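Local coordinates for structural polyprotein, VP3 (Israeli acute paralysis virus, PDB 5CDD), which probably serves as a structural protein of the viral capsid, contributing one jelly-roll coat domain cut from the structural polyprotein, at residues M129-R134 and K273-G278; F213-G218 and N226-H231; R152-F157 and R241-L246; I141-T146 and Y191-T196. All blocks are in the same frame, centred on the assembly; numbering follows the deposited sequence.

Contact 1 of 4, residues M129-R134 and K273-G278; sequences MFSYWR and KPLTSG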
# COMPACT_ATOMS: atom_id res chain seq x y z
N MET B 129 32.17 28.87 17.46
CA MET B 129 30.84 28.35 17.75
C MET B 129 30.82 26.88 18.14
O MET B 129 29.83 26.40 18.71
CB MET B 129 29.92 28.49 16.54
CG MET B 129 29.90 29.85 15.90
SD MET B 129 28.95 29.77 14.37
CE MET B 129 27.37 30.25 14.94
N PHE B 130 31.88 26.16 17.82
CA PHE B 130 31.95 24.73 18.10
C PHE B 130 32.97 24.37 19.17
O PHE B 130 33.73 25.23 19.62
CB PHE B 130 32.25 24.00 16.79
CG PHE B 130 31.34 24.40 15.66
CD1 PHE B 130 30.06 23.86 15.56
CD2 PHE B 130 31.74 25.35 14.73
CE1 PHE B 130 29.19 24.27 14.55
CE2 PHE B 130 30.88 25.77 13.71
CZ PHE B 130 29.60 25.23 13.63
N SER B 131 32.98 23.11 19.57
CA SER B 131 33.90 22.65 20.60
C SER B 131 35.24 22.16 20.07
O SER B 131 36.29 22.49 20.63
CB SER B 131 33.25 21.54 21.43
OG SER B 131 32.12 22.04 22.13
N TYR B 132 35.22 21.38 18.99
CA TYR B 132 36.45 20.87 18.41
C TYR B 132 36.47 21.10 16.90
O TYR B 132 35.42 21.22 16.27
CB TYR B 132 36.61 19.37 18.68
CG TYR B 132 36.27 18.97 20.10
CD1 TYR B 132 35.01 18.49 20.42
CD2 TYR B 132 37.22 19.08 21.12
CE1 TYR B 132 34.69 18.12 21.73
CE2 TYR B 132 36.91 18.72 22.43
CZ TYR B 132 35.64 18.24 22.73
OH TYR B 132 35.32 17.88 24.02
N TRP B 133 37.67 21.17 16.34
CA TRP B 133 37.83 21.40 14.91
C TRP B 133 38.86 20.46 14.28
O TRP B 133 39.56 19.73 14.97
CB TRP B 133 38.27 22.84 14.64
CG TRP B 133 39.64 23.15 15.19
CD1 TRP B 133 39.95 23.51 16.47
CD2 TRP B 133 40.89 23.07 14.48
NE1 TRP B 133 41.31 23.66 16.60
CE2 TRP B 133 41.91 23.40 15.39
CE3 TRP B 133 41.23 22.76 13.16
CZ2 TRP B 133 43.26 23.42 15.03
CZ3 TRP B 133 42.58 22.78 12.80
CH2 TRP B 133 43.58 23.10 13.73
N ARG B 134 38.93 20.52 12.96
CA ARG B 134 39.85 19.72 12.16
C ARG B 134 39.85 20.35 10.78
O ARG B 134 38.79 20.46 10.15
CB ARG B 134 39.37 18.27 12.08
CG ARG B 134 40.29 17.37 11.28
CD ARG B 134 39.65 16.02 11.02
NE ARG B 134 40.51 15.16 10.22
CZ ARG B 134 41.56 14.50 10.70
NH1 ARG B 134 41.87 14.60 11.98
NH2 ARG B 134 42.30 13.74 9.90
N LYS B 273 28.51 23.74 20.23
CA LYS B 273 28.56 24.54 21.45
C LYS B 273 29.97 25.10 21.66
O LYS B 273 30.96 24.41 21.42
CB LYS B 273 28.18 23.68 22.66
CG LYS B 273 28.46 24.33 24.00
CD LYS B 273 28.05 23.46 25.16
CE LYS B 273 28.35 24.16 26.47
NZ LYS B 273 27.29 23.93 27.49
N PRO B 274 30.08 26.37 22.09
CA PRO B 274 31.39 26.97 22.31
C PRO B 274 32.14 26.19 23.39
O PRO B 274 31.53 25.64 24.30
CB PRO B 274 31.05 28.39 22.77
CG PRO B 274 29.74 28.65 22.11
CD PRO B 274 29.01 27.36 22.30
N LEU B 275 33.46 26.14 23.28
CA LEU B 275 34.26 25.43 24.28
C LEU B 275 34.68 26.39 25.39
O LEU B 275 35.24 25.98 26.40
CB LEU B 275 35.50 24.83 23.62
CG LEU B 275 36.33 23.87 24.48
CD1 LEU B 275 35.49 22.65 24.83
CD2 LEU B 275 37.57 23.45 23.73
N THR B 276 34.40 27.67 25.19
CA THR B 276 34.75 28.72 26.15
C THR B 276 33.85 28.71 27.38
O THR B 276 32.77 28.12 27.37
CB THR B 276 34.68 30.10 25.48
OG1 THR B 276 33.35 30.32 24.98
CG2 THR B 276 35.67 30.19 24.34
N SER B 277 34.31 29.38 28.44
CA SER B 277 33.56 29.45 29.69
C SER B 277 32.41 30.45 29.60
O SER B 277 31.52 30.45 30.45
CB SER B 277 34.49 29.86 30.83
OG SER B 277 35.02 31.15 30.61
N GLY B 278 32.44 31.30 28.58
CA GLY B 278 31.39 32.28 28.40
C GLY B 278 30.68 32.12 27.07
O GLY B 278 31.12 31.34 26.23

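Contact 2 of 4, residues F213-G218 and N226-H231; sequences FLKTAG and NNWNFH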
# COMPACT_ATOMS: atom_id res chain seq x y z
N PHE B 213 40.51 15.58 16.65
CA PHE B 213 40.08 16.97 16.58
C PHE B 213 40.82 17.75 17.66
O PHE B 213 41.28 17.17 18.64
CB PHE B 213 38.58 17.08 16.84
CG PHE B 213 37.72 16.25 15.94
CD1 PHE B 213 37.52 16.62 14.61
CD2 PHE B 213 37.08 15.11 16.42
CE1 PHE B 213 36.68 15.87 13.78
CE2 PHE B 213 36.25 14.36 15.61
CZ PHE B 213 36.05 14.74 14.28
N LEU B 214 40.94 19.06 17.47
CA LEU B 214 41.60 19.92 18.45
C LEU B 214 40.58 20.89 19.04
O LEU B 214 39.57 21.19 18.41
CB LEU B 214 42.74 20.70 17.79
CG LEU B 214 43.99 19.90 17.42
CD1 LEU B 214 44.95 20.78 16.65
CD2 LEU B 214 44.65 19.36 18.67
N LYS B 215 40.85 21.37 20.25
CA LYS B 215 39.94 22.29 20.91
C LYS B 215 39.84 23.62 20.17
O LYS B 215 40.72 23.97 19.38
CB LYS B 215 40.38 22.51 22.36
CG LYS B 215 40.20 21.28 23.25
CD LYS B 215 40.48 21.60 24.72
CE LYS B 215 40.09 20.44 25.64
NZ LYS B 215 40.92 19.22 25.43
N THR B 216 38.77 24.36 20.43
CA THR B 216 38.56 25.65 19.77
C THR B 216 38.66 26.83 20.73
O THR B 216 38.31 27.96 20.36
CB THR B 216 37.18 25.70 19.09
OG1 THR B 216 36.15 25.58 20.08
CG2 THR B 216 37.05 24.57 18.07
N ALA B 217 39.12 26.59 21.94
CA ALA B 217 39.25 27.64 22.95
C ALA B 217 40.20 28.74 22.48
O ALA B 217 39.91 29.93 22.62
CB ALA B 217 39.75 27.04 24.26
N GLY B 218 41.33 28.34 21.92
CA GLY B 218 42.30 29.31 21.45
C GLY B 218 42.90 30.20 22.53
O GLY B 218 43.29 29.73 23.60
N ASN B 226 46.16 30.24 33.20
CA ASN B 226 45.33 29.46 32.28
C ASN B 226 45.87 29.54 30.86
O ASN B 226 45.54 30.46 30.11
CB ASN B 226 43.89 29.97 32.34
CG ASN B 226 42.94 29.16 31.48
OD1 ASN B 226 42.95 27.93 31.52
ND2 ASN B 226 42.10 29.85 30.72
N ASN B 227 46.69 28.56 30.49
CA ASN B 227 47.28 28.52 29.16
C ASN B 227 47.25 27.10 28.58
O ASN B 227 47.91 26.82 27.59
CB ASN B 227 48.73 29.01 29.23
CG ASN B 227 49.65 28.06 29.97
OD1 ASN B 227 49.32 27.59 31.06
ND2 ASN B 227 50.80 27.76 29.38
N TRP B 228 46.46 26.22 29.20
CA TRP B 228 46.39 24.85 28.72
C TRP B 228 45.48 24.64 27.52
O TRP B 228 45.80 23.85 26.63
CB TRP B 228 45.94 23.90 29.83
CG TRP B 228 46.13 22.46 29.44
CD1 TRP B 228 47.33 21.82 29.27
CD2 TRP B 228 45.11 21.49 29.18
NE1 TRP B 228 47.11 20.51 28.92
CE2 TRP B 228 45.77 20.28 28.86
CE3 TRP B 228 43.71 21.52 29.19
CZ2 TRP B 228 45.06 19.11 28.54
CZ3 TRP B 228 43.01 20.35 28.87
CH2 TRP B 228 43.69 19.16 28.56
N ASN B 229 44.34 25.31 27.50
CA ASN B 229 43.41 25.17 26.39
C ASN B 229 44.04 25.75 25.14
O ASN B 229 43.74 25.33 24.03
CB ASN B 229 42.10 25.89 26.67
CG ASN B 229 41.29 25.22 27.76
OD1 ASN B 229 40.98 24.02 27.68
ND2 ASN B 229 40.94 25.98 28.79
N PHE B 230 44.93 26.72 25.35
CA PHE B 230 45.62 27.37 24.25
C PHE B 230 46.45 26.35 23.49
O PHE B 230 46.37 26.26 22.26
CB PHE B 230 46.54 28.47 24.79
CG PHE B 230 47.34 29.15 23.73
CD1 PHE B 230 46.74 30.06 22.86
CD2 PHE B 230 48.69 28.87 23.58
CE1 PHE B 230 47.48 30.67 21.85
CE2 PHE B 230 49.44 29.47 22.57
CZ PHE B 230 48.83 30.37 21.70
N HIS B 231 47.24 25.57 24.22
CA HIS B 231 48.10 24.56 23.61
C HIS B 231 47.30 23.41 23.02
O HIS B 231 47.74 22.76 22.07
CB HIS B 231 49.08 24.02 24.65
CG HIS B 231 50.08 25.03 25.12
ND1 HIS B 231 50.98 25.63 24.27
CD2 HIS B 231 50.31 25.56 26.34
CE1 HIS B 231 51.72 26.49 24.95
NE2 HIS B 231 51.33 26.46 26.21

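Contact 3 of 4, residues R152-F157 and R241-L246; sequences RLEIFF and RPVTKL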
# COMPACT_ATOMS: atom_id res chain seq x y z
N ARG B 152 66.20 36.41 1.39
CA ARG B 152 65.43 35.18 1.42
C ARG B 152 64.78 34.93 2.77
O ARG B 152 65.46 34.90 3.80
CB ARG B 152 66.32 34.00 1.05
CG ARG B 152 66.68 33.95 -0.42
CD ARG B 152 68.17 33.69 -0.62
NE ARG B 152 68.60 32.44 0.00
CZ ARG B 152 68.15 31.24 -0.35
NH1 ARG B 152 67.26 31.12 -1.32
NH2 ARG B 152 68.59 30.16 0.29
N LEU B 153 63.47 34.74 2.76
CA LEU B 153 62.71 34.50 3.98
C LEU B 153 62.42 33.01 4.11
O LEU B 153 62.10 32.33 3.14
CB LEU B 153 61.41 35.31 3.93
CG LEU B 153 60.73 35.74 5.23
CD1 LEU B 153 61.71 36.51 6.11
CD2 LEU B 153 59.53 36.61 4.89
N GLU B 154 62.53 32.49 5.33
CA GLU B 154 62.29 31.08 5.60
C GLU B 154 61.03 30.89 6.43
O GLU B 154 60.81 31.60 7.42
CB GLU B 154 63.48 30.48 6.34
CG GLU B 154 63.25 29.07 6.87
CD GLU B 154 64.37 28.60 7.78
OE1 GLU B 154 64.67 29.29 8.78
OE2 GLU B 154 64.96 27.54 7.49
N ILE B 155 60.20 29.94 6.03
CA ILE B 155 58.97 29.64 6.74
C ILE B 155 58.90 28.13 6.91
O ILE B 155 58.73 27.40 5.94
CB ILE B 155 57.73 30.12 5.96
CG1 ILE B 155 57.86 31.60 5.60
CG2 ILE B 155 56.48 29.90 6.79
CD1 ILE B 155 57.91 31.88 4.11
N PHE B 156 59.05 27.66 8.14
CA PHE B 156 59.02 26.23 8.41
C PHE B 156 57.94 25.87 9.42
O PHE B 156 57.47 26.73 10.16
CB PHE B 156 60.40 25.74 8.89
CG PHE B 156 60.80 26.26 10.24
CD1 PHE B 156 60.48 25.54 11.40
CD2 PHE B 156 61.49 27.46 10.37
CE1 PHE B 156 60.86 26.01 12.66
CE2 PHE B 156 61.87 27.93 11.63
CZ PHE B 156 61.55 27.21 12.77
N PHE B 157 57.55 24.60 9.43
CA PHE B 157 56.53 24.11 10.35
C PHE B 157 57.10 23.19 11.41
O PHE B 157 57.87 22.27 11.12
CB PHE B 157 55.43 23.37 9.58
CG PHE B 157 54.38 22.76 10.47
CD1 PHE B 157 53.52 23.56 11.21
CD2 PHE B 157 54.28 21.37 10.59
CE1 PHE B 157 52.57 22.99 12.07
CE2 PHE B 157 53.33 20.80 11.44
CZ PHE B 157 52.48 21.61 12.18
N ARG B 241 61.74 33.24 9.53
CA ARG B 241 63.09 33.72 9.84
C ARG B 241 63.89 33.96 8.57
O ARG B 241 63.82 33.18 7.62
CB ARG B 241 63.82 32.68 10.70
CG ARG B 241 63.08 32.26 11.95
CD ARG B 241 63.91 31.31 12.79
NE ARG B 241 64.41 30.18 12.01
CZ ARG B 241 64.99 29.10 12.54
NH1 ARG B 241 65.15 29.01 13.85
NH2 ARG B 241 65.41 28.12 11.75
N PRO B 242 64.65 35.06 8.53
CA PRO B 242 65.46 35.37 7.34
C PRO B 242 66.62 34.39 7.18
O PRO B 242 67.32 34.08 8.14
CB PRO B 242 65.96 36.79 7.63
CG PRO B 242 64.91 37.35 8.54
CD PRO B 242 64.64 36.20 9.46
N VAL B 243 66.80 33.88 5.96
CA VAL B 243 67.90 32.96 5.67
C VAL B 243 69.05 33.82 5.16
O VAL B 243 70.22 33.60 5.49
CB VAL B 243 67.51 31.94 4.58
CG1 VAL B 243 68.72 31.12 4.18
CG2 VAL B 243 66.42 31.04 5.10
N THR B 244 68.69 34.81 4.35
CA THR B 244 69.63 35.76 3.77
C THR B 244 69.15 37.15 4.18
O THR B 244 68.02 37.53 3.89
CB THR B 244 69.65 35.66 2.24
OG1 THR B 244 70.18 34.38 1.86
CG2 THR B 244 70.50 36.76 1.63
N LYS B 245 70.02 37.90 4.84
CA LYS B 245 69.69 39.25 5.30
C LYS B 245 69.08 40.09 4.18
O LYS B 245 69.36 39.87 3.00
CB LYS B 245 70.95 39.92 5.84
CG LYS B 245 70.68 40.93 6.95
CD LYS B 245 71.95 41.24 7.72
CE LYS B 245 71.65 42.09 8.94
NZ LYS B 245 72.87 42.35 9.75
N LEU B 246 68.23 41.04 4.55
CA LEU B 246 67.57 41.90 3.57
C LEU B 246 68.54 42.92 2.98
O LEU B 246 69.20 43.66 3.71
CB LEU B 246 66.40 42.64 4.22
CG LEU B 246 65.61 43.57 3.29
CD1 LEU B 246 64.97 42.75 2.17
CD2 LEU B 246 64.54 44.31 4.08

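Contact 4 of 4, residues I141-T146 and Y191-T196; sequences ITVVKT and YILDLT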
# COMPACT_ATOMS: atom_id res chain seq x y z
N ILE B 141 51.74 34.45 2.43
CA ILE B 141 52.74 35.40 2.88
C ILE B 141 53.22 36.28 1.73
O ILE B 141 53.85 35.80 0.78
CB ILE B 141 53.92 34.66 3.51
CG1 ILE B 141 53.41 33.74 4.62
CG2 ILE B 141 54.94 35.66 4.04
CD1 ILE B 141 54.46 32.84 5.21
N THR B 142 52.89 37.56 1.82
CA THR B 142 53.26 38.53 0.80
C THR B 142 54.34 39.48 1.31
O THR B 142 54.31 39.91 2.46
CB THR B 142 52.05 39.38 0.37
OG1 THR B 142 50.95 38.53 0.04
CG2 THR B 142 52.42 40.24 -0.83
N VAL B 143 55.30 39.80 0.45
CA VAL B 143 56.37 40.72 0.82
C VAL B 143 56.23 41.98 -0.01
O VAL B 143 56.60 42.01 -1.19
CB VAL B 143 57.76 40.10 0.56
CG1 VAL B 143 58.84 41.06 0.99
CG2 VAL B 143 57.90 38.78 1.30
N VAL B 144 55.67 43.02 0.59
CA VAL B 144 55.47 44.28 -0.11
C VAL B 144 56.83 44.98 -0.24
O VAL B 144 57.33 45.57 0.71
CB VAL B 144 54.50 45.19 0.66
CG1 VAL B 144 54.23 46.44 -0.14
CG2 VAL B 144 53.19 44.44 0.92
N LYS B 145 57.40 44.90 -1.44
CA LYS B 145 58.72 45.48 -1.70
C LYS B 145 58.81 46.15 -3.07
O LYS B 145 57.80 46.45 -3.71
CB LYS B 145 59.76 44.37 -1.63
CG LYS B 145 59.58 43.35 -2.75
CD LYS B 145 60.54 42.19 -2.64
CE LYS B 145 60.54 41.38 -3.93
NZ LYS B 145 59.17 40.95 -4.32
N THR B 146 60.05 46.38 -3.51
CA THR B 146 60.33 46.97 -4.82
C THR B 146 61.20 45.96 -5.55
O THR B 146 61.63 44.96 -4.96
CB THR B 146 61.11 48.30 -4.71
OG1 THR B 146 62.43 48.04 -4.23
CG2 THR B 146 60.41 49.25 -3.75
N TYR B 191 59.64 26.34 3.41
CA TYR B 191 59.67 26.99 2.11
C TYR B 191 60.53 28.24 2.24
O TYR B 191 60.43 28.97 3.23
CB TYR B 191 58.27 27.40 1.66
CG TYR B 191 58.27 28.12 0.33
CD1 TYR B 191 58.49 27.42 -0.86
CD2 TYR B 191 58.12 29.50 0.26
CE1 TYR B 191 58.55 28.08 -2.08
CE2 TYR B 191 58.19 30.17 -0.96
CZ TYR B 191 58.40 29.46 -2.12
OH TYR B 191 58.47 30.11 -3.33
N ILE B 192 61.37 28.49 1.25
CA ILE B 192 62.23 29.66 1.27
C ILE B 192 61.79 30.64 0.19
O ILE B 192 61.94 30.37 -1.01
CB ILE B 192 63.71 29.28 1.05
CG1 ILE B 192 64.18 28.39 2.21
CG2 ILE B 192 64.57 30.53 0.95
CD1 ILE B 192 65.61 27.94 2.09
N LEU B 193 61.24 31.76 0.61
CA LEU B 193 60.77 32.78 -0.31
C LEU B 193 61.93 33.70 -0.70
O LEU B 193 62.49 34.39 0.15
CB LEU B 193 59.65 33.60 0.34
CG LEU B 193 58.96 34.67 -0.51
CD1 LEU B 193 58.31 34.01 -1.72
CD2 LEU B 193 57.92 35.38 0.33
N ASP B 194 62.28 33.68 -1.98
CA ASP B 194 63.37 34.51 -2.49
C ASP B 194 62.79 35.74 -3.18
O ASP B 194 62.17 35.64 -4.23
CB ASP B 194 64.21 33.71 -3.49
CG ASP B 194 65.53 34.38 -3.81
OD1 ASP B 194 65.52 35.54 -4.27
OD2 ASP B 194 66.59 33.74 -3.61
N LEU B 195 63.00 36.91 -2.57
CA LEU B 195 62.48 38.17 -3.11
C LEU B 195 62.88 38.45 -4.56
O LEU B 195 62.33 39.35 -5.19
CB LEU B 195 62.92 39.34 -2.23
CG LEU B 195 62.22 39.51 -0.88
CD1 LEU B 195 62.36 38.24 -0.04
CD2 LEU B 195 62.82 40.69 -0.14
N THR B 196 63.82 37.67 -5.08
CA THR B 196 64.29 37.85 -6.45
C THR B 196 63.45 37.06 -7.45
O THR B 196 63.42 37.38 -8.64
CB THR B 196 65.77 37.41 -6.59
OG1 THR B 196 66.59 38.22 -5.76
CG2 THR B 196 66.23 37.53 -8.04

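Contact 1 of 4, residues M129-R134 and K273-G278
Ser131 and Leu275 carry the tight part of this contact. The hydroxyl OG of Ser131, lying beside its own backbone N (chi1 -64°), stands 2.7 Å from Lys273 O. Glu271 OE1 is a second, weak candidate for the same proton, so the bond to Lys273 O stays unsettled. A small polar residue suits this buried place, where carbonyls crowd together. Leu275, whose CB points toward 129-134, brings CD2 to 3.5 Å from Ser131 O, and CD1 comes within 4.2 Å of Ser131 CB. Pro274, which has no N-H to offer, sets CD 3.8 Å from Met129 O. Packing thins beyond Leu275. Ser277 and Gly278 are partly exposed and do not touch 129-134; Thr276 OG1 instead donates to Gly278 O at 2.8 Å, folding this end of the loop on itself. The amine of Lys273 is used elsewhere, NZ bonding Leu114 O and Asn125 O of a neighbouring subunit. Ser131 and Tyr132 both face Val270, forming a classic beta bulge. The segment 129-134 thus passes from the end of helix 122-127 into strand 132-144, which pairs with strands 267-270 and 214-215, while the loop 273-278 packs over its start.

Contact 2 of 4, residues F213-G218 and N226-H231
Ala217 and Asn229 meet through their CB atoms, 3.6 Å apart, where the turn after strand 214-215 lies against the short helix 228-231. The small methyl of Ala217 lets the backbones come close. Next to it, Gly218 O receives a CA-H...O contact from Phe230 CA, at 3.4 Å with 137° at the hydrogen. The same oxygen lies in the plane of the Phe230 ring at its edge, 3.5 Å from CD1. Phe230 CG is anti to the backbone N (chi1 177°), which brings that edge to the carbonyl. Gly218 has a positive phi, a conformation that a residue without a side chain adopts easily. Farther out, Lys215 CD passes 3.9 Å from Asn229 OD1, and its NZ approaches Trp228 CH2 obliquely at 4.2 Å. The amine bonds Gln150 of a neighbouring subunit and has a long, weak ion pair with Glu232. In the second shell, Ser233 OG joins both segments by accepting from Gly218 N and donating to Asn229 O, while Phe234 and Ile171 pack on Phe230. No conventional hydrogen bond links the two segments directly: their own chemistry is van der Waals and CH...O contact, and the stronger polar links come from residues around them.

Contact 3 of 4, residues R152-F157 and R241-L246
A classic beta bulge interrupts the antiparallel pairing of two central jelly-roll strands, 150-159 and 236-247, with Val243 and Thr244 both facing Arg152. Arg152 O takes both N-H groups of the bulge, Val243 N at 2.7 Å and Thr244 N at 3.3 Å. Arg152 N returns a bond to Thr244 O, and its NE adds a weak one to Thr244 OG1. Past the bulge the register is regular: Glu154 and Arg241 form a hydrogen-bonded pair, with Glu154 N 2.7 Å from Arg241 O and Arg241 N 2.8 Å from Glu154 O. Their side chains run side by side into a salt bridge. Arg241 NH2 reaches Glu154 OE1 at 3.3 Å on the syn side but 32° out of the carboxylate plane, while OE1 lies in the guanidinium plane; the bond from NE is weak. Phe156 places CE2 over one face of this guanidinium, offset toward its rim and 3.2 Å above its plane, with ring and guanidinium planes 56° apart. Ser185 holds the other carboxylate oxygen, and Ala183 O and Leu178 O accept from Arg241 NH1, so the buried charges are well supplied with partners. On the opposite face Leu153 CD1 meets Pro242 CG at 4.1 Å. A proline suits this non-hydrogen-bonded position, which asks no N-H of it across the pair. These two face the sandwich interior at Trp71, while the other face, with the Glu154-Arg241 pair and Phe156, is partly covered by the loop holding Ala183 and Ser185. In a viral jelly roll these strands correspond to E and H of the CHEF sheet.

Contact 4 of 4, residues I141-T146 and Y191-T196
Val143 and Leu193 face each other across the interior of the jelly-roll beta sandwich, joining strand 132-144 of one sheet to strand 189-194 of the other. In the usual lettering these correspond to strands D and F. The backbones stay well apart, with Ile141 CA and Leu193 CA separated by 9.0 Å, and side chains fill the interval. Val143 CG2 meets Leu193 CD2 at 3.5 Å, the two side chains sliding past each other in opposite directions. The other branch, CG1, turns to Leu195, whose CD2 lies 4.2 Å away and whose side chain crosses that of Val143 at about a right angle. A beta-branched valine suits an extended strand and here offers one methyl to each leucine. Leu193 CD2 also approaches the backbone at Ile141 O, while Ile141 itself packs on Ile155 and Ile240 of the facing sheet. Lys145, just past the strand, lends its aliphatic chain to this core. With CG between the backbone N and the carbonyl carbon (chi1 66°), it crosses Leu195 obliquely, its CD 3.6 Å from Leu195 CG and its CE 3.6 Å from Leu195 CB. A long lysine can thus cover a leucine with methylenes while carrying its amine beyond; a link from that amine to nearby Thr199 is not decided. Where strand 189-194 ends, the chain bends in an Asx turn: Thr196 N donates to Asp194 OD1 at 2.8 Å with an angle of 150° at the hydrogen, OD1 accepting through its anti lone pair, the one away from OD2.

The four contacts form two clusters in one jelly-roll domain. Contacts 1 and 2, with centres 10 Å apart, touch where strand 132-144 pairs with 214-215; contacts 3 and 4, also 10 Å apart, touch where strand 150-159 pairs with 189-194. Between contacts 1 and 4 the centres are about 36 Å apart, yet both use strand 132-144, which spans the distance. Along the chain, contact 1 closes a loop containing the other three; contact 2 is nested within contact 3, and contacts 3 and 4 interleave. Contacts 1, 3 and 4 thus join segments distant in sequence, whereas contact 2 is local, setting a helix beside a short strand. All four also reach other chains of the assembly.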